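Local coordinates for protein processed glycerol phosphate lipoteichoic acid synthase 2 (Bacillus subtilis, PDB 2W8D) that belongs to the lipoteichoic acid synthase family, with a C-terminal domain of the sulfatase and alkaline phosphatase type that holds a magnesium ion, at residues Q109-I118 with D399-F409; E92-Q100 with E388-I396. All coordinates share one frame; numbering follows the deposited sequence.

Contact 1 of 2, residues Q109-I118 with D399-F409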
loop_
_atom_site.group_PDB
_atom_site.type_symbol
_atom_site.label_atom_id
_atom_site.label_comp_id
_atom_site.label_asym_id
_atom_site.label_seq_id
_atom_site.Cartn_x
_atom_site.Cartn_y
_atom_site.Cartn_z
ATOM N N GLN A 109 -10.250 15.950 9.516
ATOM C CA GLN A 109 -11.634 16.378 9.715
ATOM C C GLN A 109 -12.470 16.300 8.433
ATOM O O GLN A 109 -13.677 16.602 8.457
ATOM C CB GLN A 109 -11.715 17.805 10.263
ATOM C CG GLN A 109 -11.435 17.975 11.735
ATOM C CD GLN A 109 -11.456 19.470 12.101
ATOM O OE1 GLN A 109 -10.563 20.214 11.685
ATOM N NE2 GLN A 109 -12.504 19.929 12.822
ATOM N N ASN A 110 -11.858 15.901 7.315
ATOM C CA ASN A 110 -12.675 15.631 6.124
ATOM C C ASN A 110 -13.755 14.564 6.435
ATOM O O ASN A 110 -13.557 13.740 7.336
ATOM C CB ASN A 110 -11.806 15.238 4.908
ATOM C CG ASN A 110 -11.406 16.449 4.055
ATOM O OD1 ASN A 110 -11.305 17.582 4.553
ATOM N ND2 ASN A 110 -11.199 16.220 2.772
ATOM N N THR A 111 -14.885 14.598 5.722
ATOM C CA THR A 111 -15.825 13.481 5.738
ATOM C C THR A 111 -15.346 12.389 4.766
ATOM O O THR A 111 -15.118 12.636 3.579
ATOM C CB THR A 111 -17.275 13.924 5.399
ATOM O OG1 THR A 111 -17.759 14.879 6.384
ATOM C CG2 THR A 111 -18.212 12.702 5.337
ATOM N N LEU A 112 -15.172 11.180 5.283
ATOM C CA LEU A 112 -14.643 10.085 4.487
ATOM C C LEU A 112 -15.611 8.908 4.366
ATOM O O LEU A 112 -16.493 8.713 5.211
ATOM C CB LEU A 112 -13.297 9.629 5.063
ATOM C CG LEU A 112 -12.169 10.663 5.040
ATOM C CD1 LEU A 112 -10.945 10.036 5.612
ATOM C CD2 LEU A 112 -11.904 11.180 3.633
ATOM N N GLN A 113 -15.443 8.128 3.301
ATOM C CA GLN A 113 -16.269 6.948 3.088
ATOM C C GLN A 113 -15.349 5.769 2.811
ATOM O O GLN A 113 -15.335 5.197 1.728
ATOM C CB GLN A 113 -17.324 7.212 2.010
ATOM C CG GLN A 113 -18.136 8.451 2.388
ATOM C CD GLN A 113 -19.067 8.977 1.320
ATOM O OE1 GLN A 113 -18.801 8.840 0.144
ATOM N NE2 GLN A 113 -20.161 9.626 1.742
ATOM N N SER A 114 -14.563 5.429 3.822
ATOM C CA SER A 114 -13.533 4.396 3.726
ATOM C C SER A 114 -14.049 2.962 3.597
ATOM O O SER A 114 -15.200 2.662 3.946
ATOM C CB SER A 114 -12.670 4.445 4.979
ATOM O OG SER A 114 -12.140 5.746 5.152
ATOM N N VAL A 115 -13.157 2.088 3.149
ATOM C CA VAL A 115 -13.361 0.649 3.146
ATOM C C VAL A 115 -13.755 0.090 4.525
ATOM O O VAL A 115 -14.794 -0.537 4.642
ATOM C CB VAL A 115 -12.119 -0.064 2.587
ATOM C CG1 VAL A 115 -12.377 -1.541 2.469
ATOM C CG2 VAL A 115 -11.781 0.534 1.209
ATOM N N PRO A 116 -12.962 0.343 5.576
ATOM C CA PRO A 116 -13.485 -0.183 6.847
ATOM C C PRO A 116 -14.896 0.283 7.165
ATOM O O PRO A 116 -15.643 -0.458 7.798
ATOM C CB PRO A 116 -12.509 0.336 7.905
ATOM C CG PRO A 116 -11.506 1.242 7.164
ATOM C CD PRO A 116 -11.630 0.974 5.714
ATOM N N ALA A 117 -15.274 1.475 6.713
ATOM C CA ALA A 117 -16.625 1.994 6.971
ATOM C C ALA A 117 -17.674 1.362 6.041
ATOM O O ALA A 117 -18.784 1.032 6.483
ATOM C CB ALA A 117 -16.662 3.502 6.893
ATOM N N ILE A 118 -17.307 1.174 4.770
ATOM C CA ILE A 118 -18.154 0.472 3.813
ATOM C C ILE A 118 -18.505 -0.922 4.355
ATOM O O ILE A 118 -19.667 -1.323 4.407
ATOM C CB ILE A 118 -17.471 0.351 2.413
ATOM C CG1 ILE A 118 -17.313 1.740 1.804
ATOM C CG2 ILE A 118 -18.298 -0.583 1.474
ATOM C CD1 ILE A 118 -16.564 1.813 0.509
ATOM N N ASP A 399 -13.625 18.928 0.407
ATOM C CA ASP A 399 -14.301 18.040 1.359
ATOM C C ASP A 399 -15.709 17.663 0.821
ATOM O O ASP A 399 -16.739 17.891 1.470
ATOM C CB ASP A 399 -14.339 18.687 2.761
ATOM C CG ASP A 399 -14.848 17.741 3.838
ATOM O OD1 ASP A 399 -14.762 16.510 3.638
ATOM O OD2 ASP A 399 -15.347 18.215 4.888
ATOM N N LEU A 400 -15.724 17.073 -0.368
ATOM C CA LEU A 400 -16.943 16.949 -1.184
ATOM C C LEU A 400 -17.855 15.827 -0.735
ATOM O O LEU A 400 -19.063 15.852 -1.005
ATOM C CB LEU A 400 -16.596 16.760 -2.675
ATOM C CG LEU A 400 -16.046 17.973 -3.417
ATOM C CD1 LEU A 400 -15.919 17.666 -4.897
ATOM C CD2 LEU A 400 -16.927 19.226 -3.195
ATOM N N LEU A 401 -17.271 14.843 -0.065
ATOM C CA LEU A 401 -18.031 13.725 0.482
ATOM C C LEU A 401 -19.087 14.114 1.556
ATOM O O LEU A 401 -19.965 13.311 1.858
ATOM C CB LEU A 401 -17.092 12.578 0.910
ATOM C CG LEU A 401 -16.238 11.987 -0.236
ATOM C CD1 LEU A 401 -15.219 10.922 0.236
ATOM C CD2 LEU A 401 -17.072 11.422 -1.375
ATOM N N ARG A 402 -19.037 15.332 2.103
ATOM C CA ARG A 402 -20.179 15.863 2.884
ATOM C C ARG A 402 -21.479 15.894 2.060
ATOM O O ARG A 402 -22.581 15.906 2.617
ATOM C CB ARG A 402 -19.916 17.291 3.400
ATOM C CG ARG A 402 -18.754 17.428 4.372
ATOM C CD ARG A 402 -18.494 18.864 4.658
ATOM N NE ARG A 402 -17.832 19.539 3.536
ATOM C CZ ARG A 402 -17.781 20.863 3.370
ATOM N NH1 ARG A 402 -18.396 21.660 4.233
ATOM N NH2 ARG A 402 -17.147 21.389 2.317
ATOM N N PHE A 403 -21.340 15.943 0.739
ATOM C CA PHE A 403 -22.476 16.150 -0.156
ATOM C C PHE A 403 -22.765 14.939 -1.048
ATOM O O PHE A 403 -23.503 15.056 -2.009
ATOM C CB PHE A 403 -22.227 17.394 -1.023
ATOM C CG PHE A 403 -21.759 18.606 -0.234
ATOM C CD1 PHE A 403 -22.597 19.208 0.715
ATOM C CD2 PHE A 403 -20.481 19.134 -0.435
ATOM C CE1 PHE A 403 -22.163 20.288 1.441
ATOM C CE2 PHE A 403 -20.046 20.231 0.292
ATOM C CZ PHE A 403 -20.880 20.803 1.227
ATOM N N TYR A 404 -22.170 13.785 -0.740
ATOM C CA TYR A 404 -22.402 12.574 -1.510
ATOM C C TYR A 404 -22.836 11.415 -0.627
ATOM O O TYR A 404 -22.127 11.063 0.315
ATOM C CB TYR A 404 -21.135 12.168 -2.248
ATOM C CG TYR A 404 -21.385 11.052 -3.205
ATOM C CD1 TYR A 404 -20.932 9.762 -2.938
ATOM C CD2 TYR A 404 -22.122 11.275 -4.364
ATOM C CE1 TYR A 404 -21.175 8.726 -3.831
ATOM C CE2 TYR A 404 -22.383 10.252 -5.261
ATOM C CZ TYR A 404 -21.918 8.976 -4.997
ATOM O OH TYR A 404 -22.186 7.969 -5.905
ATOM N N GLU A 405 -23.978 10.804 -0.947
ATOM C CA GLU A 405 -24.416 9.594 -0.242
ATOM C C GLU A 405 -24.514 8.374 -1.162
ATOM O O GLU A 405 -25.415 8.303 -1.996
ATOM C CB GLU A 405 -25.752 9.806 0.469
ATOM C CG GLU A 405 -26.062 11.259 0.846
ATOM C CD GLU A 405 -26.804 11.373 2.167
ATOM O OE1 GLU A 405 -27.949 11.890 2.179
ATOM O OE2 GLU A 405 -26.233 10.940 3.198
ATOM N N PRO A 406 -23.579 7.412 -1.010
ATOM C CA PRO A 406 -23.640 6.137 -1.722
ATOM C C PRO A 406 -24.737 5.299 -1.093
ATOM O O PRO A 406 -25.130 5.583 0.033
ATOM C CB PRO A 406 -22.263 5.505 -1.458
ATOM C CG PRO A 406 -21.408 6.606 -0.875
ATOM C CD PRO A 406 -22.387 7.495 -0.151
ATOM N N LYS A 407 -25.204 4.264 -1.791
ATOM C CA LYS A 407 -26.450 3.592 -1.400
ATOM C C LYS A 407 -26.381 2.755 -0.128
ATOM O O LYS A 407 -27.292 2.797 0.704
ATOM C CB LYS A 407 -27.058 2.761 -2.552
ATOM C CG LYS A 407 -28.397 3.306 -3.125
ATOM C CD LYS A 407 -29.305 3.930 -2.047
ATOM C CE LYS A 407 -30.281 2.923 -1.401
ATOM N NZ LYS A 407 -30.862 3.480 -0.152
ATOM N N GLY A 408 -25.319 1.978 0.023
ATOM C CA GLY A 408 -25.254 1.123 1.194
ATOM C C GLY A 408 -24.997 2.001 2.393
ATOM O O GLY A 408 -25.570 1.808 3.452
ATOM N N PHE A 409 -24.190 3.026 2.160
ATOM C CA PHE A 409 -23.373 3.662 3.179
ATOM C C PHE A 409 -24.083 4.381 4.293
ATOM O O PHE A 409 -24.925 5.251 4.065
ATOM C CB PHE A 409 -22.435 4.651 2.522
ATOM C CG PHE A 409 -21.300 5.048 3.389
ATOM C CD1 PHE A 409 -20.215 4.189 3.553
ATOM C CD2 PHE A 409 -21.303 6.277 4.034
ATOM C CE1 PHE A 409 -19.163 4.538 4.364
ATOM C CE2 PHE A 409 -20.240 6.650 4.847
ATOM C CZ PHE A 409 -19.167 5.782 5.017
HETATM O O HOH W 1 -16.208 17.006 7.132
HETATM O O HOH W 2 -14.851 14.773 1.785
#
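One face of the Phe409 ring carries the side chain of Gln113, whose CB sits 4.1 Å from the centroid of the Phe409 ring in a CH-pi contact. Ala117 CB meets the edge of the same ring, 3.7 Å from Phe409 CE1. CG of Phe409 is anti to its backbone N (chi1 -163°), which brings the ring back to Gln113. Gln113 OE1 lies at the edge of the Tyr404 ring, near its plane. Gln113 NE2 donates to Tyr404 O at 2.8 Å, nearly straight at 162°, and the oxygen lies close to the plane of the Gln113 amide. Leu401 CD2 and Pro406 CG pack on Gln113 OE1.

Further along, the Asn110 amide stacks on the Asp399 carboxylate, their planes 17° apart. Thr111 N donates to Asp399 OD1 at 2.8 Å, on the syn side. Two waters fill in: one joins Gln109 O, Thr111 OG1 and Asp399 OD2, the other Thr111 O, Asp399 OD1 and Leu401 N.

Asp399, with positive phi, is the C-prime residue of the Schellman motif ending helix 380-397. Asn110 ND2 bonds to Ile396 O of that helix. Leu400, Phe403 and Tyr404 rest on helix 6-17, and Val115 and Pro116 on strand 189-194.

Contact 2 of 2, residues E92-Q100 with E388-I396. With PEG (di(hydroxyethyl)ether), chain E.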
loop_
_atom_site.group_PDB
_atom_site.type_symbol
_atom_site.label_atom_id
_atom_site.label_comp_id
_atom_site.label_asym_id
_atom_site.label_seq_id
_atom_site.Cartn_x
_atom_site.Cartn_y
_atom_site.Cartn_z
ATOM N N GLU A 92 -7.265 2.887 2.213
ATOM C CA GLU A 92 -8.615 3.035 2.797
ATOM C C GLU A 92 -9.558 3.881 1.950
ATOM O O GLU A 92 -10.746 3.780 2.125
ATOM C CB GLU A 92 -8.595 3.615 4.224
ATOM C CG GLU A 92 -7.735 2.935 5.309
ATOM C CD GLU A 92 -7.481 1.451 5.115
ATOM O OE1 GLU A 92 -8.373 0.718 4.654
ATOM O OE2 GLU A 92 -6.376 0.995 5.445
ATOM N N ASN A 93 -9.050 4.718 1.043
ATOM C CA ASN A 93 -9.946 5.687 0.385
ATOM C C ASN A 93 -9.993 5.693 -1.122
ATOM O O ASN A 93 -10.954 6.193 -1.685
ATOM C CB ASN A 93 -9.666 7.101 0.884
ATOM C CG ASN A 93 -9.943 7.239 2.335
ATOM O OD1 ASN A 93 -11.098 7.320 2.728
ATOM N ND2 ASN A 93 -8.884 7.251 3.171
ATOM N N SER A 94 -8.959 5.157 -1.760
ATOM C CA SER A 94 -8.790 5.231 -3.216
ATOM C C SER A 94 -8.867 6.687 -3.665
ATOM O O SER A 94 -9.533 7.050 -4.636
ATOM C CB SER A 94 -9.792 4.328 -3.945
ATOM O OG SER A 94 -9.406 4.146 -5.292
ATOM N N LEU A 95 -8.203 7.523 -2.886
ATOM C CA LEU A 95 -8.039 8.936 -3.173
ATOM C C LEU A 95 -6.588 9.319 -2.933
ATOM O O LEU A 95 -5.948 8.842 -2.003
ATOM C CB LEU A 95 -8.944 9.789 -2.290
ATOM C CG LEU A 95 -10.457 9.716 -2.456
ATOM C CD1 LEU A 95 -11.105 10.562 -1.341
ATOM C CD2 LEU A 95 -10.845 10.191 -3.870
ATOM N N TYR A 96 -6.066 10.182 -3.788
ATOM C CA TYR A 96 -4.684 10.632 -3.672
ATOM C C TYR A 96 -4.444 11.509 -2.433
ATOM O O TYR A 96 -5.315 12.273 -2.007
ATOM C CB TYR A 96 -4.265 11.389 -4.943
ATOM C CG TYR A 96 -4.163 10.476 -6.114
ATOM C CD1 TYR A 96 -2.956 9.835 -6.413
ATOM C CD2 TYR A 96 -5.273 10.216 -6.906
ATOM C CE1 TYR A 96 -2.863 8.953 -7.495
ATOM C CE2 TYR A 96 -5.205 9.347 -7.956
ATOM C CZ TYR A 96 -4.012 8.725 -8.268
ATOM O OH TYR A 96 -3.962 7.863 -9.339
ATOM N N PRO A 97 -3.243 11.390 -1.855
ATOM C CA PRO A 97 -2.795 12.222 -0.744
ATOM C C PRO A 97 -2.516 13.636 -1.244
ATOM O O PRO A 97 -2.714 13.928 -2.427
ATOM C CB PRO A 97 -1.481 11.557 -0.349
ATOM C CG PRO A 97 -0.954 11.044 -1.674
ATOM C CD PRO A 97 -2.177 10.489 -2.344
ATOM N N LEU A 98 -2.081 14.521 -0.358
ATOM C CA LEU A 98 -1.834 15.919 -0.779
ATOM C C LEU A 98 -0.544 16.010 -1.612
ATOM O O LEU A 98 0.369 15.213 -1.421
ATOM C CB LEU A 98 -1.734 16.841 0.437
ATOM C CG LEU A 98 -2.915 16.987 1.401
ATOM C CD1 LEU A 98 -2.517 17.847 2.578
ATOM C CD2 LEU A 98 -4.030 17.696 0.664
ATOM N N ALA A 99 -0.496 16.967 -2.521
ATOM C CA ALA A 99 0.685 17.253 -3.297
ATOM C C ALA A 99 1.871 17.733 -2.446
ATOM O O ALA A 99 3.015 17.454 -2.825
ATOM C CB ALA A 99 0.376 18.302 -4.438
ATOM N N GLN A 100 1.591 18.487 -1.368
ATOM C CA GLN A 100 2.566 18.909 -0.333
ATOM C C GLN A 100 1.983 18.684 1.090
ATOM O O GLN A 100 0.789 18.884 1.305
ATOM C CB GLN A 100 2.854 20.406 -0.428
ATOM C CG GLN A 100 3.285 20.913 -1.806
ATOM C CD GLN A 100 4.793 21.089 -1.946
ATOM O OE1 GLN A 100 5.580 20.146 -1.726
ATOM N NE2 GLN A 100 5.207 22.305 -2.331
ATOM N N GLU A 388 -7.273 12.516 -13.688
ATOM C CA GLU A 388 -7.370 11.572 -12.576
ATOM C C GLU A 388 -6.976 12.272 -11.278
ATOM O O GLU A 388 -7.695 12.200 -10.293
ATOM C CB GLU A 388 -6.549 10.277 -12.824
ATOM C CG GLU A 388 -6.634 9.249 -11.664
ATOM C CD GLU A 388 -6.186 7.809 -12.002
ATOM O OE1 GLU A 388 -6.334 7.366 -13.172
ATOM O OE2 GLU A 388 -5.726 7.103 -11.056
ATOM N N LEU A 389 -5.851 12.972 -11.284
ATOM C CA LEU A 389 -5.388 13.724 -10.115
ATOM C C LEU A 389 -6.341 14.874 -9.747
ATOM O O LEU A 389 -6.657 15.070 -8.576
ATOM C CB LEU A 389 -3.974 14.249 -10.347
ATOM C CG LEU A 389 -2.849 13.198 -10.308
ATOM C CD1 LEU A 389 -1.497 13.893 -10.580
ATOM C CD2 LEU A 389 -2.835 12.411 -8.960
ATOM N N GLU A 390 -6.816 15.603 -10.758
ATOM C CA GLU A 390 -7.697 16.750 -10.536
ATOM C C GLU A 390 -9.013 16.349 -9.823
ATOM O O GLU A 390 -9.448 17.025 -8.888
ATOM C CB GLU A 390 -7.960 17.439 -11.874
ATOM C CG GLU A 390 -8.877 18.639 -11.862
ATOM C CD GLU A 390 -9.394 19.013 -13.277
ATOM O OE1 GLU A 390 -9.151 18.248 -14.246
ATOM O OE2 GLU A 390 -10.054 20.074 -13.417
HETATM N N MSE A 391 -9.619 15.244 -10.248
HETATM C CA MSE A 391 -10.888 14.800 -9.670
HETATM C C MSE A 391 -10.715 14.441 -8.211
HETATM O O MSE A 391 -11.490 14.872 -7.365
HETATM C CB MSE A 391 -11.501 13.645 -10.458
HETATM C CG MSE A 391 -11.901 14.019 -11.888
HETATM SE SE MSE A 391 -13.183 15.522 -12.041
HETATM C CE MSE A 391 -11.986 16.939 -12.635
ATOM N N SER A 392 -9.662 13.695 -7.914
ATOM C CA SER A 392 -9.324 13.394 -6.546
ATOM C C SER A 392 -9.099 14.684 -5.721
ATOM O O SER A 392 -9.678 14.824 -4.629
ATOM C CB SER A 392 -8.131 12.434 -6.481
ATOM O OG SER A 392 -7.814 12.094 -5.137
ATOM N N ASP A 393 -8.269 15.604 -6.227
ATOM C CA ASP A 393 -8.001 16.891 -5.528
ATOM C C ASP A 393 -9.262 17.708 -5.267
ATOM O O ASP A 393 -9.388 18.308 -4.196
ATOM C CB ASP A 393 -6.914 17.747 -6.200
ATOM C CG ASP A 393 -5.493 17.141 -6.031
ATOM O OD1 ASP A 393 -5.266 16.396 -5.048
ATOM O OD2 ASP A 393 -4.606 17.402 -6.878
ATOM N N LYS A 394 -10.222 17.697 -6.187
ATOM C CA LYS A 394 -11.493 18.397 -5.905
ATOM C C LYS A 394 -12.195 17.816 -4.688
ATOM O O LYS A 394 -12.741 18.558 -3.868
ATOM C CB LYS A 394 -12.432 18.391 -7.109
ATOM C CG LYS A 394 -12.068 19.451 -8.119
ATOM C CD LYS A 394 -12.694 19.202 -9.492
ATOM C CE LYS A 394 -12.633 20.463 -10.297
ATOM N NZ LYS A 394 -11.885 20.228 -11.555
ATOM N N ILE A 395 -12.157 16.492 -4.570
ATOM C CA ILE A 395 -12.809 15.817 -3.455
ATOM C C ILE A 395 -12.155 16.199 -2.124
ATOM O O ILE A 395 -12.845 16.577 -1.165
ATOM C CB ILE A 395 -12.852 14.282 -3.659
ATOM C CG1 ILE A 395 -13.947 13.923 -4.680
ATOM C CG2 ILE A 395 -13.126 13.543 -2.347
ATOM C CD1 ILE A 395 -13.778 12.465 -5.270
ATOM N N ILE A 396 -10.831 16.156 -2.095
ATOM C CA ILE A 396 -10.105 16.360 -0.868
ATOM C C ILE A 396 -10.076 17.828 -0.458
ATOM O O ILE A 396 -10.341 18.151 0.709
ATOM C CB ILE A 396 -8.720 15.695 -0.949
ATOM C CG1 ILE A 396 -8.790 14.318 -0.264
ATOM C CG2 ILE A 396 -7.676 16.498 -0.277
ATOM C CD1 ILE A 396 -8.915 13.275 -1.177
HETATM C C1 PEG E . -4.632 18.597 -2.206
HETATM O O1 PEG E . -5.575 17.543 -2.411
HETATM C C2 PEG E . -3.466 18.491 -3.188
HETATM O O2 PEG E . -2.278 19.193 -2.797
HETATM C C3 PEG E . -2.390 20.433 -2.048
HETATM C C4 PEG E . -1.039 20.765 -1.394
HETATM O O4 PEG E . -1.209 21.164 -0.019
HETATM O O HOH W 3 -6.078 14.177 -3.789
#
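The extended chain that leaves helix 86-93 passes over helix 380-397, nearest where the CA atoms of Leu95 and Ser392 are 5.7 Å apart. This is loop-on-helix packing in a domain of the alkaline phosphatase type, and it is buried. Ser94 has positive phi and turns the chain out of helix 86-93.

Leu95 points at the helix. Its CD1 lies 3.5 Å from Ile396 CD1 and also touches Ile395 CG2, while Phe89 packs on both Leu95 and Ile396. The Tyr96 ring is held on several sides. Leu389 CD2 sits over the centre of one face, 3.5 Å from the centroid of the Tyr96 ring. Ser392 OG and Glu388 OE2 lie at the ring edge, and Pro345 of strand 344-345 also touches the ring.

The Glu388 chain is extended, with CG anti to the backbone N (chi1 -180°), and reaches the end of the tyrosine. Tyr96 OH donates to Glu388 OE2 at 2.6 Å, on the anti side of the carboxylate and 35° out of its plane. Arg341 forms a salt bridge with the same oxygen, which probably keeps Glu388 charged.

At the other end, Leu98 CD2 packs on Ile396 CG2. A di(hydroxyethyl)ether, probably from the crystallisation liquor, accepts a bond from Ala99 N. Asp393 OD1 is paired with Arg347, which also bonds to Pro97 O. A water donates to Tyr96 O and to Asp393 OD1 and is also bonded to Ser392 OG. Ser392 OG accepts from Tyr96 N at 2.9 Å, with an N-H...O angle of 145°.

Overall arrangement
Both contacts fasten the C-terminal part of the chain to the region 92-118. Contact 2 uses helix 380-397 itself. Contact 1 uses the chain that follows its end, so the two run on from one another, with centres about 14 Å apart. They are also joined directly: Leu400 N probably bonds to Ile395 O in the turn that ends the helix, and Pro116 CD packs on Glu92 OE1. Contact 2 is buried, its centre about 15 Å from that of the chain. Contact 1 is partly buried, its centre about 21 Å out. The chemistry differs too: contact 2 combines aliphatic packing with carboxylates paired to arginines, whereas contact 1 rests on the Phe409 ring, amides and the Asp399 carboxylate, which meets backbone N-H and bridging waters.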